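Long-range contacts in Non-structural protein 2 (Human respiratory syncytial virus A, PDB 7LDK), which antagonises the host type I interferon response, interacting with the RNA sensor RIGI and so preventing the signalling that leads to interferon production: residues R33-R39 against K120-P125; F40-I44 against T61-Y66; E55-T59 against M94-I98. One frame throughout, in Å; residues are numbered along the deposited sequence.

Overall arrangement
From the N terminus, helix 24-35 gives way at a short turn to helix 38-50, and contact 1 closes the widest loop here by bringing the C-terminal tail, 120-125, back onto that turn. Inside it nest both other contacts. Contact 2 closes the hairpin between helix 38-50 and the long helix 55-89; contact 3 closes the loop that runs along most of helix 55-89, bringing strand 94-100 back to the helix's start. Segments of contacts 2 and 3 alternate along the chain, so these two cross. They also touch, Phe62 lying against Pro95 and Ile44 against Phe97, while Ile36 and Leu123 of contact 1 pack on Phe62 and Ile41 of contact 2.

Contact 1: residues R33-R39 against K120-P125; sequences RDIITHR and KYDLNP
His38 N and Asn124 O make the straightest bond of this contact, 2.8 Å long with an N-H...O angle of 176°. The donor belongs to the first turn of helix 38-50, so the tail carbonyl takes up an amide that the helix itself leaves without an acceptor. Thr37 is the N-cap of the same helix: its first torsion (chi1 62°) turns OG1 back to the first-turn amides, where it accepts weak bonds from Arg39 N and Phe40 N. One residue along the tail, the chain ends in a carboxylate that Arg39 meets side-on. Arg39 NH2 forms a salt bridge to Pro125 OXT at 2.8 Å and Arg39 NE donates to Pro125 O at 3.1 Å, both oxygens lying somewhat out of the guanidinium plane. The first turn of the helix would probably add to the favourable field around this terminal charge.

The His38 ring turns an edge to the tail, CD2 3.1 Å from Leu123 O. NE2 comes as near to Lys120 O, but the angle is poor for a hydrogen bond. The Leu123 side chain points toward segment 33-39, with CD2 3.7 Å from Ile36 O and CD1 4.3 Å from Ile36 CG2; its apolar end also rests on Ile41 and Ile118. Asn124 ND2 reaches back to Arg33 O at 3.1 Å, a weak, bent bond near the end of helix 24-35. Arg33 bends at chi2 and chi3 to bring its guanidinium edge beside Asp122 O. Ile36 centres an inverse gamma turn between the two helices, and the C-terminal DLNP motif, which probably mediates interaction with host MAP1B, is docked across this turn and the start of helix 38-50.

Contact 2: residues F40-I44 against T61-Y66; sequences FIYLI and TFLVNY
Phe40 drives its ring straight into helix 61-66, where Phe62, Asn65 and Tyr66 form the hollow that receives it. The far rim of the ring, CZ, comes within 3.5 Å of Tyr66 N, so the phenyl meets the helix backbone edge-on and not just its side chains. CG stands anti to the Phe40 backbone N (chi1 -174°), which throws the ring across the gap. Asn65 CB lies 3.8 Å from Phe40 CZ, while Phe62 meets the CE1 edge. With Phe62 the pair is T-shaped: the Phe40 edge is turned to the Phe62 face, centroids 5.5 Å apart and planes at 81°.

One helical turn on, Ile44 supplies the second bump. Its CD1 settles into a smaller hollow framed by Thr61, Phe62 and Asn65, with Phe62 CA at 3.7 Å and Thr61 CG2 at 4.1 Å. The Asn65 side chain runs past it in the opposite direction, putting ND2 3.7 Å from Ile44 CD1; Asn65 thus lies against both Phe40 and Ile44. Thr61 offers its methyl to this interface, while its hydroxyl is bonded to Gln57 O in its own helix. Ile41 adds only a marginal touch, CD1 at the edge of the Phe62 ring.

The short segments run at 140° to each other, their axes 10.6 Å apart, and belong to the two arms of a helical hairpin, helices 38-50 and 55-89. Ile41 and Phe62 also pack on strand 103-110 through Cys106 and Ile109, whereas Tyr66 reaches Ile28 and Ile35, so the interface meets the sheet through Ile41 and Phe62 and helix 24-35 through Tyr66.

Contact 3: residues E55-T59 against M94-I98; sequences ERQAT and MPIFI
Pro95, the first strand residue to touch helix 55-59, faces it with its ring, and CG lies 4.0 Å from Thr59 OG1. The two side chains cross at about a right angle. Ile96 belongs to the other side of the strand, packing on Ile107 of the neighbouring strand 103-110, to which its backbone is also bonded.

Phe97 carries most of the contact. Its CG is anti to the carbonyl carbon (chi1 -70°), and from there the ring extends to the helix and meets three residues. Ala58 CB touches the outer end, 3.4 Å from Phe97 CZ. Thr59 OG1 approaches at the edge, close to the ring plane, 3.5 Å from Phe97 CE2. Glu55 comes in more loosely, its backbone O 4.3 Å from Phe97 CE2 and its aliphatic CG beside CD2. Having only a methyl, Ala58 lets the ring come up close to the helix backbone.

The Thr59 hydroxyl has its polar business settled within the helix. OG1 donates to Glu55 O at 2.8 Å, and Thr59 N binds the same oxygen from the opposite face of its carbonyl plane, a double grip that fixes the hydroxyl's place beside Phe97. What joins the edge strand to the start of helix 55-89 is therefore van der Waals packing of the Phe97 and Pro95 rings against the Ala58 methyl, aliphatic atoms and the oxygens Thr59 OG1 and Glu55 O, whose hydrogen bonds stay within the helix.

Contact 1: residues R33-R39 against K120-P125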
loop_
_atom_site.group_PDB
_atom_site.type_symbol
_atom_site.label_atom_id
_atom_site.label_comp_id
_atom_site.label_asym_id
_atom_site.label_seq_id
_atom_site.Cartn_x
_atom_site.Cartn_y
_atom_site.Cartn_z
ATOM N N ARG A 33 -5.728 -4.594 3.595
ATOM C CA ARG A 33 -5.813 -5.970 3.052
ATOM C C ARG A 33 -6.876 -6.026 1.946
ATOM O O ARG A 33 -6.670 -6.772 0.982
ATOM C CB ARG A 33 -6.049 -6.946 4.207
ATOM C CG ARG A 33 -4.934 -6.939 5.248
ATOM C CD ARG A 33 -4.515 -8.325 5.705
ATOM N NE ARG A 33 -3.998 -9.098 4.578
ATOM C CZ ARG A 33 -3.702 -10.391 4.608
ATOM N NH1 ARG A 33 -3.244 -10.971 3.511
ATOM N NH2 ARG A 33 -3.864 -11.096 5.719
ATOM N N ASP A 34 -7.955 -5.252 2.075
ATOM C CA ASP A 34 -9.042 -5.120 1.065
ATOM C C ASP A 34 -8.558 -4.365 -0.175
ATOM O O ASP A 34 -8.915 -4.762 -1.285
ATOM C CB ASP A 34 -10.259 -4.387 1.640
ATOM C CG ASP A 34 -11.059 -5.186 2.673
ATOM O OD1 ASP A 34 -10.946 -6.450 2.675
ATOM O OD2 ASP A 34 -11.818 -4.546 3.467
ATOM N N ILE A 35 -7.792 -3.298 0.014
ATOM C CA ILE A 35 -7.324 -2.416 -1.091
ATOM C C ILE A 35 -6.173 -3.077 -1.852
ATOM O O ILE A 35 -6.221 -3.088 -3.078
ATOM C CB ILE A 35 -6.926 -1.036 -0.548
ATOM C CG1 ILE A 35 -8.155 -0.271 -0.049
ATOM C CG2 ILE A 35 -6.165 -0.249 -1.605
ATOM C CD1 ILE A 35 -7.814 0.946 0.760
ATOM N N ILE A 36 -5.151 -3.571 -1.157
ATOM C CA ILE A 36 -3.922 -4.071 -1.826
ATOM C C ILE A 36 -4.118 -5.545 -2.163
ATOM O O ILE A 36 -3.682 -6.423 -1.412
ATOM C CB ILE A 36 -2.652 -3.747 -1.032
ATOM C CG1 ILE A 36 -2.522 -2.232 -0.851
ATOM C CG2 ILE A 36 -1.439 -4.328 -1.735
ATOM C CD1 ILE A 36 -1.293 -1.793 -0.143
ATOM N N THR A 37 -4.740 -5.770 -3.310
ATOM C CA THR A 37 -5.016 -7.100 -3.879
ATOM C C THR A 37 -3.929 -7.410 -4.904
ATOM O O THR A 37 -3.129 -6.529 -5.215
ATOM C CB THR A 37 -6.408 -7.127 -4.510
ATOM O OG1 THR A 37 -6.362 -6.160 -5.562
ATOM C CG2 THR A 37 -7.507 -6.838 -3.517
ATOM N N HIS A 38 -3.904 -8.638 -5.405
ATOM C CA HIS A 38 -3.136 -9.018 -6.606
ATOM C C HIS A 38 -3.353 -7.956 -7.677
ATOM O O HIS A 38 -2.330 -7.555 -8.237
ATOM C CB HIS A 38 -3.554 -10.409 -7.047
ATOM C CG HIS A 38 -2.822 -11.515 -6.362
ATOM N ND1 HIS A 38 -1.628 -12.037 -6.865
ATOM C CD2 HIS A 38 -3.116 -12.232 -5.257
ATOM C CE1 HIS A 38 -1.212 -13.008 -6.090
ATOM N NE2 HIS A 38 -2.111 -13.147 -5.095
ATOM N N ARG A 39 -4.593 -7.525 -7.950
ATOM C CA ARG A 39 -4.889 -6.626 -9.096
ATOM C C ARG A 39 -4.225 -5.276 -8.883
ATOM O O ARG A 39 -3.804 -4.671 -9.888
ATOM C CB ARG A 39 -6.384 -6.470 -9.348
ATOM C CG ARG A 39 -6.869 -7.326 -10.518
ATOM C CD ARG A 39 -8.332 -7.726 -10.440
ATOM N NE ARG A 39 -8.690 -8.297 -9.141
ATOM C CZ ARG A 39 -9.496 -7.737 -8.225
ATOM N NH1 ARG A 39 -10.054 -6.553 -8.442
ATOM N NH2 ARG A 39 -9.716 -8.355 -7.073
ATOM N N LYS A 120 3.134 -11.180 -2.043
ATOM C CA LYS A 120 2.182 -11.315 -3.172
ATOM C C LYS A 120 1.407 -12.632 -3.061
ATOM O O LYS A 120 0.174 -12.578 -3.196
ATOM C CB LYS A 120 2.950 -11.257 -4.500
ATOM C CG LYS A 120 4.032 -12.342 -4.702
ATOM C CD LYS A 120 4.861 -12.158 -5.964
ATOM C CE LYS A 120 6.080 -13.052 -6.049
ATOM N NZ LYS A 120 6.621 -13.094 -7.440
ATOM N N TYR A 121 2.091 -13.764 -2.820
ATOM C CA TYR A 121 1.440 -15.102 -2.808
ATOM C C TYR A 121 0.338 -15.165 -1.737
ATOM O O TYR A 121 -0.464 -16.099 -1.808
ATOM C CB TYR A 121 2.403 -16.291 -2.653
ATOM C CG TYR A 121 3.488 -16.268 -1.597
ATOM C CD1 TYR A 121 3.248 -16.292 -0.229
ATOM C CD2 TYR A 121 4.818 -16.366 -1.992
ATOM C CE1 TYR A 121 4.289 -16.294 0.696
ATOM C CE2 TYR A 121 5.865 -16.413 -1.086
ATOM C CZ TYR A 121 5.610 -16.340 0.266
ATOM O OH TYR A 121 6.704 -16.366 1.089
ATOM N N ASP A 122 0.278 -14.211 -0.802
ATOM C CA ASP A 122 -0.599 -14.256 0.397
ATOM C C ASP A 122 -1.599 -13.093 0.369
ATOM O O ASP A 122 -2.348 -12.949 1.356
ATOM C CB ASP A 122 0.256 -14.227 1.672
ATOM C CG ASP A 122 0.496 -15.588 2.318
ATOM O OD1 ASP A 122 0.406 -16.630 1.636
ATOM O OD2 ASP A 122 0.673 -15.598 3.537
ATOM N N LEU A 123 -1.625 -12.307 -0.711
ATOM C CA LEU A 123 -2.593 -11.196 -0.895
ATOM C C LEU A 123 -3.849 -11.740 -1.575
ATOM O O LEU A 123 -3.750 -12.781 -2.258
ATOM C CB LEU A 123 -1.959 -10.095 -1.749
ATOM C CG LEU A 123 -0.765 -9.382 -1.128
ATOM C CD1 LEU A 123 -0.174 -8.408 -2.106
ATOM C CD2 LEU A 123 -1.137 -8.638 0.139
ATOM N N ASN A 124 -4.975 -11.040 -1.420
ATOM C CA ASN A 124 -6.267 -11.470 -2.016
ATOM C C ASN A 124 -6.151 -11.366 -3.528
ATOM O O ASN A 124 -5.377 -10.539 -4.017
ATOM C CB ASN A 124 -7.444 -10.663 -1.481
ATOM C CG ASN A 124 -7.514 -10.790 0.020
ATOM O OD1 ASN A 124 -7.406 -11.888 0.569
ATOM N ND2 ASN A 124 -7.624 -9.663 0.691
ATOM N N PRO A 125 -6.860 -12.222 -4.306
ATOM C CA PRO A 125 -6.886 -12.065 -5.763
ATOM C C PRO A 125 -7.420 -10.665 -6.160
ATOM O O PRO A 125 -7.052 -10.039 -7.180
ATOM C CB PRO A 125 -7.796 -13.211 -6.209
ATOM C CG PRO A 125 -7.669 -14.223 -5.095
ATOM C CD PRO A 125 -7.642 -13.378 -3.846
ATOM O OXT PRO A 125 -8.246 -10.045 -5.464
#

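Contact 2: residues F40-I44 against T61-Y66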
loop_
_atom_site.group_PDB
_atom_site.type_symbol
_atom_site.label_atom_id
_atom_site.label_comp_id
_atom_site.label_asym_id
_atom_site.label_seq_id
_atom_site.Cartn_x
_atom_site.Cartn_y
_atom_site.Cartn_z
ATOM N N PHE A 40 -4.124 -4.832 -7.635
ATOM C CA PHE A 40 -3.402 -3.587 -7.267
ATOM C C PHE A 40 -1.911 -3.732 -7.627
ATOM O O PHE A 40 -1.356 -2.872 -8.340
ATOM C CB PHE A 40 -3.638 -3.302 -5.792
ATOM C CG PHE A 40 -3.068 -1.992 -5.315
ATOM C CD1 PHE A 40 -1.719 -1.865 -4.988
ATOM C CD2 PHE A 40 -3.883 -0.888 -5.185
ATOM C CE1 PHE A 40 -1.205 -0.657 -4.562
ATOM C CE2 PHE A 40 -3.362 0.319 -4.774
ATOM C CZ PHE A 40 -2.025 0.439 -4.467
ATOM N N ILE A 41 -1.271 -4.815 -7.176
ATOM C CA ILE A 41 0.172 -5.094 -7.443
ATOM C C ILE A 41 0.398 -5.225 -8.955
ATOM O O ILE A 41 1.439 -4.766 -9.449
ATOM C CB ILE A 41 0.633 -6.371 -6.733
ATOM C CG1 ILE A 41 0.572 -6.305 -5.209
ATOM C CG2 ILE A 41 2.010 -6.721 -7.208
ATOM C CD1 ILE A 41 1.239 -5.119 -4.614
ATOM N N TYR A 42 -0.544 -5.833 -9.674
ATOM C CA TYR A 42 -0.491 -6.010 -11.145
ATOM C C TYR A 42 -0.316 -4.654 -11.822
ATOM O O TYR A 42 0.564 -4.543 -12.707
ATOM C CB TYR A 42 -1.730 -6.757 -11.636
ATOM C CG TYR A 42 -1.799 -8.195 -11.158
ATOM C CD1 TYR A 42 -0.707 -8.802 -10.527
ATOM C CD2 TYR A 42 -2.941 -8.971 -11.357
ATOM C CE1 TYR A 42 -0.767 -10.103 -10.069
ATOM C CE2 TYR A 42 -3.008 -10.285 -10.917
ATOM C CZ TYR A 42 -1.915 -10.849 -10.275
ATOM O OH TYR A 42 -1.946 -12.142 -9.839
ATOM N N LEU A 43 -1.086 -3.660 -11.383
ATOM C CA LEU A 43 -1.048 -2.304 -11.975
ATOM C C LEU A 43 0.305 -1.675 -11.673
ATOM O O LEU A 43 0.897 -1.069 -12.613
ATOM C CB LEU A 43 -2.197 -1.445 -11.439
ATOM C CG LEU A 43 -3.600 -1.875 -11.905
ATOM C CD1 LEU A 43 -4.656 -0.868 -11.464
ATOM C CD2 LEU A 43 -3.699 -2.120 -13.428
ATOM N N ILE A 44 0.783 -1.818 -10.434
ATOM C CA ILE A 44 2.050 -1.180 -9.992
ATOM C C ILE A 44 3.173 -1.768 -10.832
ATOM O O ILE A 44 4.015 -1.003 -11.326
ATOM C CB ILE A 44 2.309 -1.406 -8.489
ATOM C CG1 ILE A 44 1.244 -0.752 -7.617
ATOM C CG2 ILE A 44 3.704 -0.922 -8.094
ATOM C CD1 ILE A 44 1.169 0.739 -7.826
ATOM N N THR A 61 4.131 6.200 -6.843
ATOM C CA THR A 61 3.042 5.592 -7.642
ATOM C C THR A 61 2.244 4.633 -6.762
ATOM O O THR A 61 1.018 4.641 -6.829
ATOM C CB THR A 61 3.598 4.871 -8.866
ATOM O OG1 THR A 61 4.199 5.904 -9.631
ATOM C CG2 THR A 61 2.535 4.162 -9.666
ATOM N N PHE A 62 2.934 3.831 -5.959
ATOM C CA PHE A 62 2.309 2.882 -5.014
ATOM C C PHE A 62 1.380 3.657 -4.077
ATOM O O PHE A 62 0.238 3.267 -3.933
ATOM C CB PHE A 62 3.381 2.093 -4.263
ATOM C CG PHE A 62 2.794 1.106 -3.294
ATOM C CD1 PHE A 62 2.510 -0.181 -3.692
ATOM C CD2 PHE A 62 2.479 1.471 -1.993
ATOM C CE1 PHE A 62 1.969 -1.093 -2.803
ATOM C CE2 PHE A 62 1.910 0.563 -1.114
ATOM C CZ PHE A 62 1.668 -0.718 -1.519
ATOM N N LEU A 63 1.858 4.723 -3.445
ATOM C CA LEU A 63 1.061 5.434 -2.422
ATOM C C LEU A 63 -0.041 6.256 -3.079
ATOM O O LEU A 63 -1.139 6.283 -2.495
ATOM C CB LEU A 63 1.964 6.334 -1.586
ATOM C CG LEU A 63 2.970 5.557 -0.747
ATOM C CD1 LEU A 63 3.844 6.533 0.027
ATOM C CD2 LEU A 63 2.278 4.569 0.196
ATOM N N VAL A 64 0.212 6.883 -4.229
ATOM C CA VAL A 64 -0.859 7.612 -4.953
ATOM C C VAL A 64 -2.044 6.652 -5.136
ATOM O O VAL A 64 -3.168 7.025 -4.799
ATOM C CB VAL A 64 -0.371 8.191 -6.298
ATOM C CG1 VAL A 64 -1.535 8.617 -7.182
ATOM C CG2 VAL A 64 0.576 9.361 -6.106
ATOM N N ASN A 65 -1.808 5.444 -5.630
ATOM C CA ASN A 65 -2.885 4.476 -5.955
ATOM C C ASN A 65 -3.526 3.987 -4.654
ATOM O O ASN A 65 -4.749 3.861 -4.629
ATOM C CB ASN A 65 -2.383 3.340 -6.836
ATOM C CG ASN A 65 -1.892 3.820 -8.181
ATOM O OD1 ASN A 65 -1.745 4.995 -8.429
ATOM N ND2 ASN A 65 -1.603 2.917 -9.078
ATOM N N TYR A 66 -2.755 3.751 -3.597
ATOM C CA TYR A 66 -3.314 3.372 -2.280
ATOM C C TYR A 66 -4.251 4.464 -1.784
ATOM O O TYR A 66 -5.406 4.166 -1.514
ATOM C CB TYR A 66 -2.230 3.145 -1.236
ATOM C CG TYR A 66 -2.817 2.843 0.115
ATOM C CD1 TYR A 66 -3.456 1.647 0.367
ATOM C CD2 TYR A 66 -2.794 3.790 1.122
ATOM C CE1 TYR A 66 -4.012 1.384 1.605
ATOM C CE2 TYR A 66 -3.353 3.548 2.364
ATOM C CZ TYR A 66 -3.971 2.337 2.609
ATOM O OH TYR A 66 -4.502 2.060 3.842
#

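Contact 3: residues E55-T59 against M94-I98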
loop_
_atom_site.group_PDB
_atom_site.type_symbol
_atom_site.label_atom_id
_atom_site.label_comp_id
_atom_site.label_asym_id
_atom_site.label_seq_id
_atom_site.Cartn_x
_atom_site.Cartn_y
_atom_site.Cartn_z
ATOM N N GLU A 55 13.075 3.336 -7.383
ATOM C CA GLU A 55 12.430 3.057 -6.080
ATOM C C GLU A 55 11.559 4.256 -5.676
ATOM O O GLU A 55 10.436 4.069 -5.207
ATOM C CB GLU A 55 13.551 2.818 -5.075
ATOM C CG GLU A 55 13.299 1.740 -4.036
ATOM C CD GLU A 55 14.036 2.051 -2.728
ATOM O OE1 GLU A 55 13.730 3.141 -2.097
ATOM O OE2 GLU A 55 14.949 1.240 -2.334
ATOM N N ARG A 56 12.082 5.465 -5.805
ATOM C CA ARG A 56 11.411 6.666 -5.262
ATOM C C ARG A 56 10.119 6.874 -6.052
ATOM O O ARG A 56 9.092 7.143 -5.461
ATOM C CB ARG A 56 12.410 7.818 -5.302
ATOM C CG ARG A 56 11.827 9.174 -4.953
ATOM C CD ARG A 56 12.912 10.216 -4.807
ATOM N NE ARG A 56 14.152 9.796 -5.449
ATOM C CZ ARG A 56 15.306 10.454 -5.350
ATOM N NH1 ARG A 56 15.412 11.575 -4.643
ATOM N NH2 ARG A 56 16.362 9.968 -5.975
ATOM N N GLN A 57 10.181 6.690 -7.361
ATOM C CA GLN A 57 9.032 6.878 -8.280
ATOM C C GLN A 57 8.008 5.765 -8.065
ATOM O O GLN A 57 6.793 6.058 -8.079
ATOM C CB GLN A 57 9.511 6.872 -9.722
ATOM C CG GLN A 57 10.424 8.031 -10.032
ATOM C CD GLN A 57 10.999 7.908 -11.414
ATOM O OE1 GLN A 57 11.690 6.944 -11.737
ATOM N NE2 GLN A 57 10.775 8.931 -12.217
ATOM N N ALA A 58 8.477 4.520 -7.944
ATOM C CA ALA A 58 7.593 3.357 -7.762
ATOM C C ALA A 58 6.848 3.541 -6.443
ATOM O O ALA A 58 5.637 3.343 -6.410
ATOM C CB ALA A 58 8.385 2.074 -7.799
ATOM N N THR A 59 7.548 3.920 -5.387
ATOM C CA THR A 59 6.946 4.128 -4.050
ATOM C C THR A 59 5.853 5.194 -4.169
ATOM O O THR A 59 4.738 4.990 -3.636
ATOM C CB THR A 59 8.022 4.483 -3.029
ATOM O OG1 THR A 59 8.911 3.379 -2.963
ATOM C CG2 THR A 59 7.462 4.691 -1.654
ATOM N N MET A 94 3.803 0.182 3.240
ATOM C CA MET A 94 5.010 0.441 2.416
ATOM C C MET A 94 5.215 -0.747 1.484
ATOM O O MET A 94 5.074 -1.903 1.880
ATOM C CB MET A 94 6.265 0.567 3.284
ATOM C CG MET A 94 6.313 1.755 4.193
ATOM S SD MET A 94 7.376 1.307 5.606
ATOM C CE MET A 94 6.393 1.964 6.962
ATOM N N PRO A 95 5.604 -0.504 0.219
ATOM C CA PRO A 95 5.857 -1.586 -0.717
ATOM C C PRO A 95 7.266 -2.169 -0.552
ATOM O O PRO A 95 8.158 -1.463 -0.242
ATOM C CB PRO A 95 5.703 -0.837 -2.040
ATOM C CG PRO A 95 6.325 0.513 -1.775
ATOM C CD PRO A 95 5.896 0.816 -0.358
ATOM N N ILE A 96 7.408 -3.464 -0.758
ATOM C CA ILE A 96 8.713 -4.172 -0.879
ATOM C C ILE A 96 8.967 -4.396 -2.367
ATOM O O ILE A 96 8.173 -5.141 -2.948
ATOM C CB ILE A 96 8.676 -5.519 -0.149
ATOM C CG1 ILE A 96 8.184 -5.391 1.292
ATOM C CG2 ILE A 96 10.038 -6.169 -0.241
ATOM C CD1 ILE A 96 8.929 -4.344 2.087
ATOM N N PHE A 97 10.005 -3.772 -2.929
ATOM C CA PHE A 97 10.398 -3.892 -4.349
ATOM C C PHE A 97 11.628 -4.774 -4.473
ATOM O O PHE A 97 12.496 -4.688 -3.600
ATOM C CB PHE A 97 10.739 -2.524 -4.928
ATOM C CG PHE A 97 9.547 -1.638 -5.099
ATOM C CD1 PHE A 97 8.546 -1.966 -5.999
ATOM C CD2 PHE A 97 9.428 -0.480 -4.366
ATOM C CE1 PHE A 97 7.433 -1.160 -6.155
ATOM C CE2 PHE A 97 8.318 0.330 -4.532
ATOM C CZ PHE A 97 7.312 -0.024 -5.408
ATOM N N ILE A 98 11.737 -5.549 -5.540
ATOM C CA ILE A 98 13.044 -6.155 -5.915
ATOM C C ILE A 98 13.423 -5.633 -7.281
ATOM O O ILE A 98 12.547 -5.214 -7.970
ATOM C CB ILE A 98 13.023 -7.692 -5.847
ATOM C CG1 ILE A 98 12.107 -8.325 -6.885
ATOM C CG2 ILE A 98 12.659 -8.118 -4.428
ATOM C CD1 ILE A 98 11.856 -9.790 -6.616
#